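Local coordinates for protein esterase (uncultured bacterium FLS12, PDB 4RGY) that hydrolyses ester bonds as a low-temperature-active alkaline esterase, probably through the serine-based mechanism of the alpha/beta-hydrolase family, at residues S11-L16 with Y95-S100; L16-T21 with M78-R83; F85-A90 with R175-D180. One frame throughout, in Å; residues are numbered along the deposited sequence.

Interaction 1 of 3, residues S11-L16 with Y95-S100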
loop_
_atom_site.group_PDB
_atom_site.type_symbol
_atom_site.label_atom_id
_atom_site.label_comp_id
_atom_site.label_asym_id
_atom_site.label_seq_id
_atom_site.Cartn_x
_atom_site.Cartn_y
_atom_site.Cartn_z
ATOM N N SER A 11 -9.485 7.292 -13.157
ATOM C CA SER A 11 -10.772 7.952 -13.311
ATOM C C SER A 11 -10.841 8.667 -14.655
ATOM O O SER A 11 -10.091 9.616 -14.912
ATOM C CB SER A 11 -11.026 8.958 -12.187
ATOM O OG SER A 11 -12.138 9.773 -12.527
ATOM N N ASP A 12 -11.742 8.200 -15.513
ATOM C CA ASP A 12 -12.005 8.844 -16.790
ATOM C C ASP A 12 -12.639 10.225 -16.611
ATOM O O ASP A 12 -12.332 11.160 -17.347
ATOM C CB ASP A 12 -12.910 7.949 -17.642
ATOM C CG ASP A 12 -12.153 6.796 -18.273
ATOM O OD1 ASP A 12 -11.197 7.067 -19.032
ATOM O OD2 ASP A 12 -12.501 5.624 -18.003
ATOM N N VAL A 13 -13.508 10.357 -15.612
ATOM C CA VAL A 13 -14.151 11.640 -15.355
ATOM C C VAL A 13 -13.141 12.698 -14.927
ATOM O O VAL A 13 -13.210 13.841 -15.381
ATOM C CB VAL A 13 -15.259 11.497 -14.297
ATOM C CG1 VAL A 13 -15.692 12.862 -13.760
ATOM C CG2 VAL A 13 -16.447 10.736 -14.889
ATOM N N LEU A 14 -12.206 12.317 -14.058
ATOM C CA LEU A 14 -11.192 13.252 -13.573
ATOM C C LEU A 14 -10.013 13.350 -14.532
ATOM O O LEU A 14 -9.246 14.313 -14.485
ATOM C CB LEU A 14 -10.691 12.839 -12.191
ATOM C CG LEU A 14 -11.717 12.763 -11.061
ATOM C CD1 LEU A 14 -11.074 12.263 -9.769
ATOM C CD2 LEU A 14 -12.339 14.132 -10.849
ATOM N N GLY A 15 -9.857 12.346 -15.389
ATOM C CA GLY A 15 -8.675 12.255 -16.233
ATOM C C GLY A 15 -7.451 12.065 -15.349
ATOM O O GLY A 15 -6.413 12.708 -15.558
ATOM N N LEU A 16 -7.560 11.185 -14.356
ATOM C CA LEU A 16 -6.521 11.104 -13.332
ATOM C C LEU A 16 -6.446 9.740 -12.678
ATOM O O LEU A 16 -7.476 9.164 -12.284
ATOM C CB LEU A 16 -6.762 12.176 -12.264
ATOM C CG LEU A 16 -5.745 12.324 -11.130
ATOM C CD1 LEU A 16 -4.392 12.739 -11.667
ATOM C CD2 LEU A 16 -6.248 13.357 -10.127
ATOM N N TYR A 95 -15.387 16.635 -9.749
ATOM C CA TYR A 95 -15.456 15.745 -8.589
ATOM C C TYR A 95 -16.870 15.309 -8.180
ATOM O O TYR A 95 -17.032 14.264 -7.567
ATOM C CB TYR A 95 -14.730 16.357 -7.398
ATOM C CG TYR A 95 -13.224 16.412 -7.556
ATOM C CD1 TYR A 95 -12.430 15.332 -7.206
ATOM C CD2 TYR A 95 -12.607 17.558 -8.036
ATOM C CE1 TYR A 95 -11.047 15.395 -7.339
ATOM C CE2 TYR A 95 -11.245 17.633 -8.163
ATOM C CZ TYR A 95 -10.476 16.554 -7.807
ATOM O OH TYR A 95 -9.108 16.647 -7.948
ATOM N N TRP A 96 -17.885 16.105 -8.514
ATOM C CA TRP A 96 -19.269 15.686 -8.276
ATOM C C TRP A 96 -19.691 14.576 -9.231
ATOM O O TRP A 96 -20.283 13.576 -8.806
ATOM C CB TRP A 96 -20.228 16.862 -8.427
ATOM C CG TRP A 96 -21.678 16.440 -8.484
ATOM C CD1 TRP A 96 -22.504 16.509 -9.573
ATOM C CD2 TRP A 96 -22.478 15.910 -7.409
ATOM N NE1 TRP A 96 -23.760 16.053 -9.245
ATOM C CE2 TRP A 96 -23.773 15.679 -7.929
ATOM C CE3 TRP A 96 -22.218 15.585 -6.069
ATOM C CZ2 TRP A 96 -24.812 15.159 -7.151
ATOM C CZ3 TRP A 96 -23.254 15.077 -5.295
ATOM C CH2 TRP A 96 -24.536 14.866 -5.842
ATOM N N THR A 97 -19.373 14.725 -10.514
ATOM C CA THR A 97 -19.696 13.667 -11.456
ATOM C C THR A 97 -18.908 12.405 -11.087
ATOM O O THR A 97 -19.410 11.283 -11.192
ATOM C CB THR A 97 -19.452 14.114 -12.910
ATOM O OG1 THR A 97 -20.362 15.180 -13.213
ATOM C CG2 THR A 97 -19.700 12.977 -13.895
ATOM N N PHE A 98 -17.679 12.592 -10.614
ATOM C CA PHE A 98 -16.885 11.473 -10.137
ATOM C C PHE A 98 -17.566 10.778 -8.954
ATOM O O PHE A 98 -17.806 9.562 -8.986
ATOM C CB PHE A 98 -15.488 11.965 -9.734
ATOM C CG PHE A 98 -14.652 10.922 -9.042
ATOM C CD1 PHE A 98 -14.201 9.794 -9.733
ATOM C CD2 PHE A 98 -14.307 11.072 -7.703
ATOM C CE1 PHE A 98 -13.426 8.836 -9.100
ATOM C CE2 PHE A 98 -13.526 10.117 -7.065
ATOM C CZ PHE A 98 -13.084 8.997 -7.765
ATOM N N ILE A 99 -17.873 11.527 -7.897
ATOM C CA ILE A 99 -18.383 10.887 -6.691
ATOM C C ILE A 99 -19.796 10.316 -6.873
ATOM O O ILE A 99 -20.140 9.291 -6.278
ATOM C CB ILE A 99 -18.300 11.816 -5.447
ATOM C CG1 ILE A 99 -18.378 11.005 -4.153
ATOM C CG2 ILE A 99 -19.384 12.907 -5.480
ATOM C CD1 ILE A 99 -17.177 10.114 -3.898
ATOM N N SER A 100 -20.606 10.963 -7.708
ATOM C CA SER A 100 -22.015 10.576 -7.823
ATOM C C SER A 100 -22.284 9.557 -8.928
ATOM O O SER A 100 -23.316 8.882 -8.910
ATOM C CB SER A 100 -22.895 11.813 -8.043
ATOM O OG SER A 100 -22.641 12.403 -9.310
#
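Leu-14 inserts its two methyl groups between two aromatic rings of helix 95-110. CD1 sits over the centre of the Phe-98 ring, 3.9 Å from that ring's centroid and 10° off its normal. CD2 lies over a face of the Tyr-95 ring, offset toward the rim and 3.8 Å from Tyr-95 CD1. Both are CH-pi contacts, one from each branch of the same leucine. The Phe-98 ring can reach the loop because its CG stands opposite the backbone N (chi1 172°). The Tyr-95 CB starts away from the loop, but the ring returns to it, and its hydroxyl is hydrogen-bonded to His-82.

Val-13 extends the apolar patch along the helix. Its CG1 lies 4.1 Å from Phe-98 CB. Val-13 CG1 also touches Thr-97 CG2, and the Val-13 and Thr-97 side chains cross at about a right angle. Thr-97 OG1 bonds to Asp-88.

Ser-11 approaches the Phe-98 ring obliquely, with OG 3.5 Å from Phe-98 CD1. The same OG accepts the Leu-14 N-H (3.0 Å from Leu-14 N, 162° at the hydrogen), an ST motif. Glu-102, further along the helix, is a second partner of Ser-11 OG. Leu-16 N bonds Ser-11 O, and Gly-15 N makes a weak bond to the same oxygen, which fits a G1 beta bulge. This is a tight beta-hairpin connection between strands 2-11 and 16-25, packed onto a helix flanking the alpha/beta-hydrolase sheet.

Interaction 2 of 3, residues L16-T21 with M78-R83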
loop_
_atom_site.group_PDB
_atom_site.type_symbol
_atom_site.label_atom_id
_atom_site.label_comp_id
_atom_site.label_asym_id
_atom_site.label_seq_id
_atom_site.Cartn_x
_atom_site.Cartn_y
_atom_site.Cartn_z
ATOM N N LEU A 16 -7.560 11.185 -14.356
ATOM C CA LEU A 16 -6.521 11.104 -13.332
ATOM C C LEU A 16 -6.446 9.740 -12.678
ATOM O O LEU A 16 -7.476 9.164 -12.284
ATOM C CB LEU A 16 -6.762 12.176 -12.264
ATOM C CG LEU A 16 -5.745 12.324 -11.130
ATOM C CD1 LEU A 16 -4.392 12.739 -11.667
ATOM C CD2 LEU A 16 -6.248 13.357 -10.127
ATOM N N SER A 17 -5.221 9.249 -12.526
ATOM C CA SER A 17 -4.934 8.066 -11.724
ATOM C C SER A 17 -5.079 8.453 -10.265
ATOM O O SER A 17 -4.494 9.449 -9.812
ATOM C CB SER A 17 -3.505 7.594 -11.968
ATOM O OG SER A 17 -3.354 7.070 -13.274
ATOM N N THR A 18 -5.868 7.686 -9.524
ATOM C CA THR A 18 -6.153 8.041 -8.146
ATOM C C THR A 18 -6.332 6.762 -7.329
ATOM O O THR A 18 -6.029 5.666 -7.809
ATOM C CB THR A 18 -7.363 9.014 -8.098
ATOM O OG1 THR A 18 -7.559 9.496 -6.761
ATOM C CG2 THR A 18 -8.616 8.318 -8.608
ATOM N N SER A 19 -6.780 6.900 -6.085
ATOM C CA SER A 19 -6.820 5.768 -5.177
ATOM C C SER A 19 -8.071 5.768 -4.324
ATOM O O SER A 19 -8.662 6.818 -4.092
ATOM C CB SER A 19 -5.608 5.807 -4.246
ATOM O OG SER A 19 -4.414 5.770 -4.999
ATOM N N MET A 20 -8.468 4.590 -3.860
ATOM C CA MET A 20 -9.491 4.475 -2.823
ATOM C C MET A 20 -9.154 3.300 -1.918
ATOM O O MET A 20 -8.372 2.410 -2.283
ATOM C CB MET A 20 -10.880 4.275 -3.431
ATOM C CG MET A 20 -11.053 2.962 -4.168
ATOM S SD MET A 20 -12.740 2.836 -4.781
ATOM C CE MET A 20 -12.559 1.513 -5.972
ATOM N N THR A 21 -9.738 3.298 -0.719
ATOM C CA THR A 21 -9.606 2.177 0.200
ATOM C C THR A 21 -10.960 1.505 0.300
ATOM O O THR A 21 -11.972 2.185 0.453
ATOM C CB THR A 21 -9.215 2.676 1.596
ATOM O OG1 THR A 21 -8.001 3.436 1.499
ATOM C CG2 THR A 21 -9.024 1.519 2.556
ATOM N N MET A 78 -14.071 4.056 0.561
ATOM C CA MET A 78 -13.506 5.315 1.022
ATOM C C MET A 78 -12.654 5.920 -0.090
ATOM O O MET A 78 -11.493 5.555 -0.273
ATOM C CB MET A 78 -12.666 5.071 2.281
ATOM C CG MET A 78 -13.524 4.748 3.503
ATOM S SD MET A 78 -12.702 3.760 4.770
ATOM C CE MET A 78 -12.620 2.146 3.977
ATOM N N PRO A 79 -13.234 6.858 -0.839
ATOM C CA PRO A 79 -12.515 7.439 -1.974
ATOM C C PRO A 79 -11.863 8.772 -1.637
ATOM O O PRO A 79 -11.988 9.225 -0.498
ATOM C CB PRO A 79 -13.629 7.687 -2.957
ATOM C CG PRO A 79 -14.809 8.064 -2.093
ATOM C CD PRO A 79 -14.651 7.265 -0.815
ATOM N N ALA A 80 -11.156 9.352 -2.605
ATOM C CA ALA A 80 -10.463 10.629 -2.439
ATOM C C ALA A 80 -11.021 11.660 -3.403
ATOM O O ALA A 80 -11.226 11.362 -4.588
ATOM C CB ALA A 80 -8.975 10.444 -2.679
ATOM N N VAL A 81 -11.261 12.878 -2.916
ATOM C CA VAL A 81 -11.727 13.954 -3.791
ATOM C C VAL A 81 -10.931 15.247 -3.648
ATOM O O VAL A 81 -11.397 16.316 -4.074
ATOM C CB VAL A 81 -13.223 14.273 -3.596
ATOM C CG1 VAL A 81 -14.057 13.022 -3.848
ATOM C CG2 VAL A 81 -13.479 14.833 -2.192
ATOM N N HIS A 82 -9.749 15.154 -3.046
ATOM C CA HIS A 82 -8.883 16.321 -2.882
ATOM C C HIS A 82 -9.631 17.453 -2.168
ATOM O O HIS A 82 -10.441 17.169 -1.285
ATOM C CB HIS A 82 -8.286 16.707 -4.234
ATOM C CG HIS A 82 -7.616 15.550 -4.903
ATOM N ND1 HIS A 82 -7.809 15.236 -6.231
ATOM C CD2 HIS A 82 -6.798 14.592 -4.404
ATOM C CE1 HIS A 82 -7.119 14.149 -6.525
ATOM N NE2 HIS A 82 -6.499 13.737 -5.434
ATOM N N ARG A 83 -9.383 18.715 -2.513
ATOM C CA ARG A 83 -10.022 19.824 -1.807
ATOM C C ARG A 83 -11.175 20.389 -2.637
ATOM O O ARG A 83 -11.263 21.595 -2.871
ATOM C CB ARG A 83 -9.000 20.912 -1.458
ATOM C CG ARG A 83 -7.900 20.456 -0.498
ATOM C CD ARG A 83 -6.852 21.551 -0.291
ATOM N NE ARG A 83 -7.470 22.773 0.221
ATOM C CZ ARG A 83 -7.577 23.073 1.514
ATOM N NH1 ARG A 83 -7.074 22.258 2.439
ATOM N NH2 ARG A 83 -8.172 24.201 1.883
HETATM O O HOH W 1 -10.183 10.256 -6.633
HETATM O O HOH W 2 -5.603 10.918 -5.293
HETATM O O HOH W 3 -10.840 8.055 -5.162
#
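Two neighbouring strands of the central alpha/beta-hydrolase sheet, 16-25 and 75-79, run antiparallel here and then part. Thr-21 and Met-78 form a hydrogen-bonded antiparallel pair. Thr-21 N donates to Met-78 O at 2.9 Å. Met-78 N donates to Thr-21 O at 2.8 Å, nearly along the C=O axis. Their side chains share one face of the sheet. The Met-78 chain bends at its last torsion (chi3 -72°), which brings CE to 3.9 Å from Thr-21 CG2. Met-20 and Pro-79 lie on the other face, where Met-20 CB packs on Pro-79 CB. The rest of the Met-20 chain leads away from the neighbouring segment.

Beyond Pro-79 the backbones separate, and water replaces direct bonds. One water donates to Ser-19 O and accepts from Ala-80 N, 2.9 Å from that nitrogen. A second bonds Thr-18 OG1 and lies very close to Ala-80 O. A third joins Thr-18 OG1, at 2.8 Å, to His-82 NE2. Thr-18 OG1 is therefore held by two waters. Leu-16 CD2 closes this end, meeting the edge of the His-82 ring 3.8 Å from CE1. ND1 bonds the Tyr-95 hydroxyl, so both ring nitrogens have a partner. His-82 also meets His-82 of the second subunit.

Strand 2-11 flanks 16-25 on its outer side, and strand 45-49 lies beyond 75-79. Helix 95-110 packs on the face carrying Met-20 and Pro-79.

Interaction 3 of 3, residues F85-A90 with R175-D180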
loop_
_atom_site.group_PDB
_atom_site.type_symbol
_atom_site.label_atom_id
_atom_site.label_comp_id
_atom_site.label_asym_id
_atom_site.label_seq_id
_atom_site.Cartn_x
_atom_site.Cartn_y
_atom_site.Cartn_z
ATOM N N PHE A 85 -14.720 19.820 -2.236
ATOM C CA PHE A 85 -16.071 19.886 -1.700
ATOM C C PHE A 85 -17.074 19.063 -2.529
ATOM O O PHE A 85 -18.249 19.406 -2.597
ATOM C CB PHE A 85 -16.538 21.349 -1.520
ATOM C CG PHE A 85 -16.375 21.850 -0.122
ATOM C CD1 PHE A 85 -15.144 22.316 0.326
ATOM C CD2 PHE A 85 -17.439 21.810 0.766
ATOM C CE1 PHE A 85 -14.985 22.744 1.627
ATOM C CE2 PHE A 85 -17.288 22.246 2.074
ATOM C CZ PHE A 85 -16.061 22.717 2.499
ATOM N N TYR A 86 -16.617 17.961 -3.125
ATOM C CA TYR A 86 -17.540 17.054 -3.824
ATOM C C TYR A 86 -18.320 17.811 -4.901
ATOM O O TYR A 86 -19.507 17.575 -5.118
ATOM C CB TYR A 86 -18.466 16.350 -2.801
ATOM C CG TYR A 86 -17.633 15.568 -1.806
ATOM C CD1 TYR A 86 -17.249 14.260 -2.064
ATOM C CD2 TYR A 86 -17.179 16.161 -0.631
ATOM C CE1 TYR A 86 -16.449 13.553 -1.181
ATOM C CE2 TYR A 86 -16.379 15.460 0.266
ATOM C CZ TYR A 86 -16.016 14.156 -0.021
ATOM O OH TYR A 86 -15.200 13.446 0.824
ATOM N N THR A 87 -17.621 18.710 -5.587
ATOM C CA THR A 87 -18.234 19.621 -6.549
ATOM C C THR A 87 -17.588 19.497 -7.935
ATOM O O THR A 87 -16.376 19.266 -8.041
ATOM C CB THR A 87 -18.096 21.073 -6.036
ATOM O OG1 THR A 87 -18.735 21.178 -4.757
ATOM C CG2 THR A 87 -18.734 22.092 -6.987
ATOM N N ASP A 88 -18.392 19.615 -8.988
ATOM C CA ASP A 88 -17.836 19.803 -10.323
ATOM C C ASP A 88 -17.330 21.234 -10.360
ATOM O O ASP A 88 -18.092 22.191 -10.520
ATOM C CB ASP A 88 -18.878 19.534 -11.408
ATOM C CG ASP A 88 -19.106 18.054 -11.645
ATOM O OD1 ASP A 88 -18.298 17.228 -11.157
ATOM O OD2 ASP A 88 -20.080 17.691 -12.341
ATOM N N MET A 89 -16.025 21.376 -10.175
ATOM C CA MET A 89 -15.422 22.668 -9.900
ATOM C C MET A 89 -15.523 23.641 -11.061
ATOM O O MET A 89 -15.384 23.258 -12.223
ATOM C CB MET A 89 -13.960 22.465 -9.513
ATOM C CG MET A 89 -13.798 21.689 -8.205
ATOM S SD MET A 89 -12.075 21.351 -7.779
ATOM C CE MET A 89 -11.508 22.998 -7.390
ATOM N N ALA A 90 -15.776 24.905 -10.737
ATOM C CA ALA A 90 -15.779 25.973 -11.730
ATOM C C ALA A 90 -14.395 26.095 -12.371
ATOM O O ALA A 90 -14.271 26.320 -13.585
ATOM C CB ALA A 90 -16.176 27.285 -11.084
ATOM N N ARG A 175 -13.935 30.229 -4.788
ATOM C CA ARG A 175 -14.265 30.602 -6.161
ATOM C C ARG A 175 -13.860 29.528 -7.167
ATOM O O ARG A 175 -14.594 29.257 -8.116
ATOM C CB ARG A 175 -13.656 31.958 -6.527
ATOM C CG ARG A 175 -14.276 33.101 -5.739
ATOM C CD ARG A 175 -13.917 34.458 -6.324
ATOM N NE ARG A 175 -14.680 35.514 -5.664
ATOM C CZ ARG A 175 -14.146 36.459 -4.899
ATOM N NH1 ARG A 175 -12.835 36.504 -4.711
ATOM N NH2 ARG A 175 -14.924 37.372 -4.336
ATOM N N ASN A 176 -12.718 28.888 -6.946
ATOM C CA ASN A 176 -12.318 27.774 -7.805
ATOM C C ASN A 176 -13.315 26.626 -7.730
ATOM O O ASN A 176 -13.622 25.983 -8.734
ATOM C CB ASN A 176 -10.935 27.253 -7.426
ATOM C CG ASN A 176 -9.841 28.274 -7.652
ATOM O OD1 ASN A 176 -10.009 29.232 -8.403
ATOM N ND2 ASN A 176 -8.705 28.068 -6.993
ATOM N N ILE A 177 -13.824 26.373 -6.532
ATOM C CA ILE A 177 -14.800 25.309 -6.344
ATOM C C ILE A 177 -16.167 25.681 -6.917
ATOM O O ILE A 177 -16.714 24.963 -7.759
ATOM C CB ILE A 177 -14.956 24.957 -4.854
ATOM C CG1 ILE A 177 -13.650 24.365 -4.311
ATOM C CG2 ILE A 177 -16.111 23.977 -4.662
ATOM C CD1 ILE A 177 -13.579 24.342 -2.802
ATOM N N PHE A 178 -16.696 26.828 -6.493
ATOM C CA PHE A 178 -18.097 27.166 -6.736
ATOM C C PHE A 178 -18.359 28.194 -7.820
ATOM O O PHE A 178 -19.507 28.358 -8.236
ATOM C CB PHE A 178 -18.751 27.656 -5.441
ATOM C CG PHE A 178 -18.844 26.605 -4.380
ATOM C CD1 PHE A 178 -19.692 25.520 -4.546
ATOM C CD2 PHE A 178 -18.091 26.698 -3.215
ATOM C CE1 PHE A 178 -19.788 24.538 -3.581
ATOM C CE2 PHE A 178 -18.178 25.720 -2.243
ATOM C CZ PHE A 178 -19.037 24.637 -2.428
ATOM N N GLY A 179 -17.318 28.891 -8.267
ATOM C CA GLY A 179 -17.494 29.952 -9.249
ATOM C C GLY A 179 -17.947 31.260 -8.633
ATOM O O GLY A 179 -17.282 31.801 -7.750
ATOM N N ASP A 180 -19.075 31.777 -9.108
ATOM C CA ASP A 180 -19.630 33.016 -8.582
ATOM C C ASP A 180 -20.250 32.757 -7.210
ATOM O O ASP A 180 -21.330 32.174 -7.117
ATOM C CB ASP A 180 -20.695 33.544 -9.542
ATOM C CG ASP A 180 -21.266 34.889 -9.117
ATOM O OD1 ASP A 180 -20.938 35.392 -8.020
ATOM O OD2 ASP A 180 -22.061 35.445 -9.902
HETATM O O HOH W 4 -19.053 24.702 -9.357
#
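Apolar packing joins Phe-85, Thr-87 and Met-89 to Ile-177 at the C-terminal end of helix 170-178. The 85-90 loop links strand 75-79 to helix 95-110 in the alpha/beta-hydrolase fold. The Ile-177 branches diverge. CD1 lies 4.0 Å from Phe-85 CD1, and CG2 is 3.8 Å from Thr-87 CB. CG1 meets Met-89 CE, because the methionine chain is extended at chi2 but bent at chi3 (69°). Ile-177 CG2 also covers the centre of one face of the Phe-178 ring within the helix. That ring, although its CB starts away from the loop, comes back to Thr-87 OG1, which lies 3.7 Å from Phe-178 CE1.

Three contacts converge on Ile-177 O. Ala-90 N donates to it at 3.1 Å, from above the carbonyl plane (55° out of it). Met-89 CA makes a CA-H...O contact with the same oxygen. A water bridges it to Asp-88 O, donating to both.

Two other polar groups bond away from that oxygen. Thr-87 OG1 is held within its own loop, donating to Phe-85 O. Asn-176 OD1 bonds His-91 of the second subunit.

Close backbone packing marks the helix end. Gly-179 leaves helical geometry with a positive phi of 81°, and its N still bonds Arg-175 O. Ala-90 CB rests against this turn, 3.4 Å from Gly-179 N.

How the interactions relate
Each contact takes one segment from the stretch 78-100, the end of strand 75-79 through the start of helix 95-110. Interactions 1 and 2 have centres about 9 Å apart and share Leu-16. The hairpin turn of interaction 1 leads straight into the strand of interaction 2, whose partner strand precedes the helix of interaction 1. Interaction 3 uses the loop between strand 75-79 and helix 95-110, its centre about 14 Å from that of interaction 1 and 17 Å from that of interaction 2. Its second segment comes last in the chain. Asp-88 ties its loop to helix 95-110. Together they join the hairpin, strand 75-79 and the loop after it to helices 95-110 and 170-178, and each borders the second subunit.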